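Local coordinates for protein agrin (PDB 1PZ7) that acts in the basal lamina, where agrin probably promotes acetylcholine-receptor clustering, modulated by alternative splicing and by calcium binding to a laminin G domain, at residues 13-18 / 187-192; 88-91 / 96-99. One frame throughout, in Å; residues are numbered along the deposited sequence.

How the contacts relate
The two contacts lie on opposite sides of the chain's centre, with their own centres about 26 Å apart and their nearest atoms about 16 Å apart, so they do not touch. Contact 1 joins residues distant in sequence: the segment 13-18, which runs into strand 15-18 of the eight-stranded sheet, meets the loop 187-192. Contact 2 is local, an antiparallel hairpin at one border of the six-stranded sheet, and its sequence falls between the two segments of contact 1. It is near the calcium site without coordinating the ion, which lies about 9 Å from the Y91 side chain. L93, in the turn joining 88-91 to 96-99, contributes to the metal site with D76, Q143 and D145.

Contact 1 of 2, residues 13-18 / 187-192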
loop_
_atom_site.group_PDB
_atom_site.type_symbol
_atom_site.label_atom_id
_atom_site.label_comp_id
_atom_site.label_asym_id
_atom_site.label_seq_id
_atom_site.Cartn_x
_atom_site.Cartn_y
_atom_site.Cartn_z
ATOM N N GLU A 13 -6.796 0.900 17.125
ATOM C CA GLU A 13 -7.027 2.272 16.698
ATOM C C GLU A 13 -7.275 2.292 15.193
ATOM O O GLU A 13 -6.361 2.056 14.408
ATOM C CB GLU A 13 -5.836 3.157 17.054
ATOM C CG GLU A 13 -5.951 4.565 16.505
ATOM C CD GLU A 13 -5.199 5.587 17.334
ATOM O OE1 GLU A 13 -5.705 6.719 17.492
ATOM O OE2 GLU A 13 -4.101 5.263 17.824
ATOM N N ALA A 14 -8.519 2.556 14.802
ATOM C CA ALA A 14 -8.896 2.579 13.390
ATOM C C ALA A 14 -9.033 4.011 12.901
ATOM O O ALA A 14 -9.775 4.805 13.474
ATOM C CB ALA A 14 -10.190 1.824 13.180
ATOM N N ILE A 15 -8.311 4.326 11.832
ATOM C CA ILE A 15 -8.296 5.670 11.270
ATOM C C ILE A 15 -9.176 5.752 10.026
ATOM O O ILE A 15 -9.181 4.845 9.198
ATOM C CB ILE A 15 -6.842 6.071 10.946
ATOM C CG1 ILE A 15 -5.999 6.092 12.228
ATOM C CG2 ILE A 15 -6.795 7.415 10.242
ATOM C CD1 ILE A 15 -6.523 7.013 13.309
ATOM N N ALA A 16 -9.914 6.852 9.911
ATOM C CA ALA A 16 -10.835 7.067 8.804
ATOM C C ALA A 16 -10.177 7.875 7.701
ATOM O O ALA A 16 -9.394 8.788 7.971
ATOM C CB ALA A 16 -12.086 7.773 9.288
ATOM N N PHE A 17 -10.520 7.528 6.464
ATOM C CA PHE A 17 -10.018 8.187 5.268
ATOM C C PHE A 17 -11.223 8.683 4.483
ATOM O O PHE A 17 -12.135 7.910 4.191
ATOM C CB PHE A 17 -9.182 7.204 4.443
ATOM C CG PHE A 17 -7.899 6.814 5.112
ATOM C CD1 PHE A 17 -6.697 7.367 4.706
ATOM C CD2 PHE A 17 -7.897 5.929 6.178
ATOM C CE1 PHE A 17 -5.522 7.027 5.339
ATOM C CE2 PHE A 17 -6.725 5.592 6.808
ATOM C CZ PHE A 17 -5.536 6.141 6.390
ATOM N N ASP A 18 -11.240 9.973 4.157
ATOM C CA ASP A 18 -12.408 10.573 3.516
ATOM C C ASP A 18 -12.270 10.807 2.015
ATOM O O ASP A 18 -13.154 11.399 1.404
ATOM C CB ASP A 18 -12.758 11.892 4.207
ATOM C CG ASP A 18 -11.726 12.979 3.965
ATOM O OD1 ASP A 18 -11.910 14.092 4.503
ATOM O OD2 ASP A 18 -10.717 12.820 3.249
ATOM N N HIS A 187 2.532 3.314 13.577
ATOM C CA HIS A 187 1.772 4.142 14.497
ATOM C C HIS A 187 1.118 5.172 13.574
ATOM O O HIS A 187 1.676 6.230 13.319
ATOM C CB HIS A 187 2.686 4.795 15.537
ATOM C CG HIS A 187 3.454 3.813 16.374
ATOM N ND1 HIS A 187 4.621 4.144 17.030
ATOM C CD2 HIS A 187 3.217 2.511 16.665
ATOM C CE1 HIS A 187 5.071 3.087 17.685
ATOM N NE2 HIS A 187 4.240 2.082 17.476
ATOM N N LEU A 188 -0.062 4.835 13.065
ATOM C CA LEU A 188 -0.726 5.643 12.042
ATOM C C LEU A 188 -0.805 7.127 12.366
ATOM O O LEU A 188 -0.521 7.967 11.513
ATOM C CB LEU A 188 -2.121 5.090 11.750
ATOM C CG LEU A 188 -2.144 3.672 11.174
ATOM C CD1 LEU A 188 -3.581 3.230 10.968
ATOM C CD2 LEU A 188 -1.349 3.561 9.872
ATOM N N VAL A 189 -1.185 7.447 13.593
ATOM C CA VAL A 189 -1.314 8.834 14.010
ATOM C C VAL A 189 0.046 9.460 14.322
ATOM O O VAL A 189 0.406 10.490 13.755
ATOM C CB VAL A 189 -2.249 8.954 15.236
ATOM C CG1 VAL A 189 -2.225 10.361 15.813
ATOM C CG2 VAL A 189 -3.671 8.563 14.854
ATOM N N GLU A 190 0.807 8.820 15.204
ATOM C CA GLU A 190 2.075 9.383 15.671
ATOM C C GLU A 190 3.230 9.317 14.658
ATOM O O GLU A 190 4.123 10.176 14.696
ATOM C CB GLU A 190 2.483 8.717 16.992
ATOM C CG GLU A 190 1.450 8.858 18.106
ATOM C CD GLU A 190 1.280 10.287 18.589
ATOM O OE1 GLU A 190 0.180 10.623 19.081
ATOM O OE2 GLU A 190 2.243 11.077 18.484
ATOM N N ASP A 191 3.225 8.310 13.784
ATOM C CA ASP A 191 4.279 8.135 12.773
ATOM C C ASP A 191 4.089 9.023 11.528
ATOM O O ASP A 191 5.029 9.213 10.758
ATOM C CB ASP A 191 4.374 6.665 12.316
ATOM C CG ASP A 191 5.025 5.747 13.350
ATOM O OD1 ASP A 191 5.072 4.518 13.082
ATOM O OD2 ASP A 191 5.514 6.142 14.436
ATOM N N ALA A 192 2.878 9.540 11.315
ATOM C CA ALA A 192 2.582 10.364 10.135
ATOM C C ALA A 192 3.457 11.622 10.076
ATOM O O ALA A 192 3.652 12.301 11.082
ATOM C CB ALA A 192 1.110 10.740 10.117
HETATM O O HOH W 1 -2.573 5.655 15.467
#
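The backbone N of V189 gives its hydrogen to a water 2.9 Å away, and that water passes a weak bond on to OE2 of E13. A long acidic side chain suits this exposed place: with CG anti to the backbone N (chi1 174°) and the chain extended beyond it, the carboxylate reaches across to the loop. Its other oxygen, OE1, lies 3.8 Å from CG2 of V189, a van der Waals touch of a carboxylate oxygen on a methyl. The same methyl lies 3.6 Å from CD1 of I15, the two side chains crossing at about a right angle. Deeper in, CG1 of I15 passes CD1 of L188 at 4.0 Å, the side chains sliding by each other in opposite directions. Branched aliphatic groups fit here because L188 is inserted between the two sheets of the laminin G β-sandwich, touching L152 from one and V179 from the other, while I15 belongs to strand 15-18, paired antiparallel with strand 175-181. Next to that strand, A14 shares a backbone hydrogen bond with C201, which is disulfide-linked to C175. The loop itself curls through helical backbone angles at 188-191. Its turn is tied by D191, whose OD1 takes the N-H of H187 at 2.9 Å and is met from well above the carboxylate plane.

Contact 2 of 2, residues 88-91 / 96-99; sequences QMMY and KPVV
CG1 of V98 sits over one face of the Y91 ring, 3.6 Å from the centroid and 17° off the normal, a CH-pi contact displaced toward the rim. Both residues project from the same face of the sheet. Y91 holds CG between its backbone N and carbonyl carbon (chi1 52°), and V98 places CG1 likewise, which brings the methyl of a compact branched chain over the flat aromatic. On the other face of the hairpin, the non-hydrogen-bonded pair M90 and V99 brings the flexible, extended methionine against a β-branched neighbour: CE of M90 is 3.8 Å from CG2 of V99 and 3.9 Å from CB of P97. Beyond them V99 CG1 packs against the Q88 side chain, 3.7 Å from its CD. The polar edge is the backbone. Y91 and V98 form the antiparallel hydrogen-bonded pair, Y91 N to V98 O at 3.3 Å and V98 N to Y91 O at 3.1 Å. The Y91 hydroxyl is bonded to the carbonyl O of R121. Strand 98-103 borders the six-stranded sheet within this chain and strand 77-83 flanks 86-92 on its other side, while M89 and Y91 face strand 112-119 of the opposing sheet, touching A116 and R118.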
loop_
_atom_site.group_PDB
_atom_site.type_symbol
_atom_site.label_atom_id
_atom_site.label_comp_id
_atom_site.label_asym_id
_atom_site.label_seq_id
_atom_site.Cartn_x
_atom_site.Cartn_y
_atom_site.Cartn_z
ATOM N N GLN A 88 -5.747 -5.271 -5.494
ATOM C CA GLN A 88 -4.679 -5.787 -6.314
ATOM C C GLN A 88 -3.371 -5.143 -5.912
ATOM O O GLN A 88 -3.338 -4.015 -5.412
ATOM C CB GLN A 88 -4.961 -5.594 -7.800
ATOM C CG GLN A 88 -4.968 -4.167 -8.281
ATOM C CD GLN A 88 -5.159 -4.086 -9.785
ATOM O OE1 GLN A 88 -4.471 -3.321 -10.468
ATOM N NE2 GLN A 88 -6.079 -4.884 -10.305
ATOM N N MET A 89 -2.296 -5.888 -6.106
ATOM C CA MET A 89 -0.958 -5.398 -5.859
ATOM C C MET A 89 -0.292 -5.223 -7.206
ATOM O O MET A 89 -0.478 -6.030 -8.118
ATOM C CB MET A 89 -0.173 -6.378 -5.005
ATOM C CG MET A 89 1.241 -5.923 -4.741
ATOM S SD MET A 89 2.075 -6.838 -3.442
ATOM C CE MET A 89 2.054 -8.473 -4.122
ATOM N N MET A 90 0.480 -4.156 -7.330
ATOM C CA MET A 90 1.183 -3.853 -8.553
ATOM C C MET A 90 2.564 -3.356 -8.184
ATOM O O MET A 90 2.710 -2.592 -7.241
ATOM C CB MET A 90 0.412 -2.773 -9.309
ATOM C CG MET A 90 0.984 -2.367 -10.620
ATOM S SD MET A 90 -0.231 -1.348 -11.494
ATOM C CE MET A 90 0.298 -1.619 -13.138
ATOM N N TYR A 91 3.581 -3.824 -8.893
ATOM C CA TYR A 91 4.921 -3.296 -8.704
ATOM C C TYR A 91 5.708 -3.317 -9.997
ATOM O O TYR A 91 5.496 -4.163 -10.866
ATOM C CB TYR A 91 5.689 -3.999 -7.574
ATOM C CG TYR A 91 5.751 -5.511 -7.629
ATOM C CD1 TYR A 91 6.791 -6.173 -8.284
ATOM C CD2 TYR A 91 4.789 -6.279 -6.992
ATOM C CE1 TYR A 91 6.853 -7.562 -8.310
ATOM C CE2 TYR A 91 4.837 -7.659 -7.018
ATOM C CZ TYR A 91 5.867 -8.298 -7.674
ATOM O OH TYR A 91 5.884 -9.676 -7.676
ATOM N N LYS A 96 9.309 -3.465 -16.006
ATOM C CA LYS A 96 7.870 -3.424 -16.290
ATOM C C LYS A 96 7.041 -4.028 -15.150
ATOM O O LYS A 96 7.515 -4.875 -14.393
ATOM C CB LYS A 96 7.543 -4.032 -17.658
ATOM C CG LYS A 96 8.402 -3.435 -18.754
ATOM C CD LYS A 96 7.590 -3.042 -19.968
ATOM C CE LYS A 96 8.449 -2.322 -20.996
ATOM N NZ LYS A 96 9.542 -3.167 -21.543
ATOM N N PRO A 97 5.825 -3.528 -14.976
ATOM C CA PRO A 97 4.970 -3.976 -13.876
ATOM C C PRO A 97 4.320 -5.345 -14.014
ATOM O O PRO A 97 4.204 -5.921 -15.097
ATOM C CB PRO A 97 3.871 -2.900 -13.833
ATOM C CG PRO A 97 4.385 -1.779 -14.638
ATOM C CD PRO A 97 5.212 -2.409 -15.712
ATOM N N VAL A 98 3.911 -5.849 -12.859
ATOM C CA VAL A 98 3.093 -7.039 -12.761
ATOM C C VAL A 98 1.915 -6.660 -11.876
ATOM O O VAL A 98 2.029 -5.777 -11.021
ATOM C CB VAL A 98 3.855 -8.237 -12.154
ATOM C CG1 VAL A 98 4.193 -7.990 -10.702
ATOM C CG2 VAL A 98 3.054 -9.530 -12.296
ATOM N N VAL A 99 0.782 -7.316 -12.095
ATOM C CA VAL A 99 -0.403 -7.103 -11.282
ATOM C C VAL A 99 -0.858 -8.441 -10.713
ATOM O O VAL A 99 -0.953 -9.435 -11.444
ATOM C CB VAL A 99 -1.560 -6.507 -12.108
ATOM C CG1 VAL A 99 -2.844 -6.483 -11.299
ATOM C CG2 VAL A 99 -1.206 -5.119 -12.586
#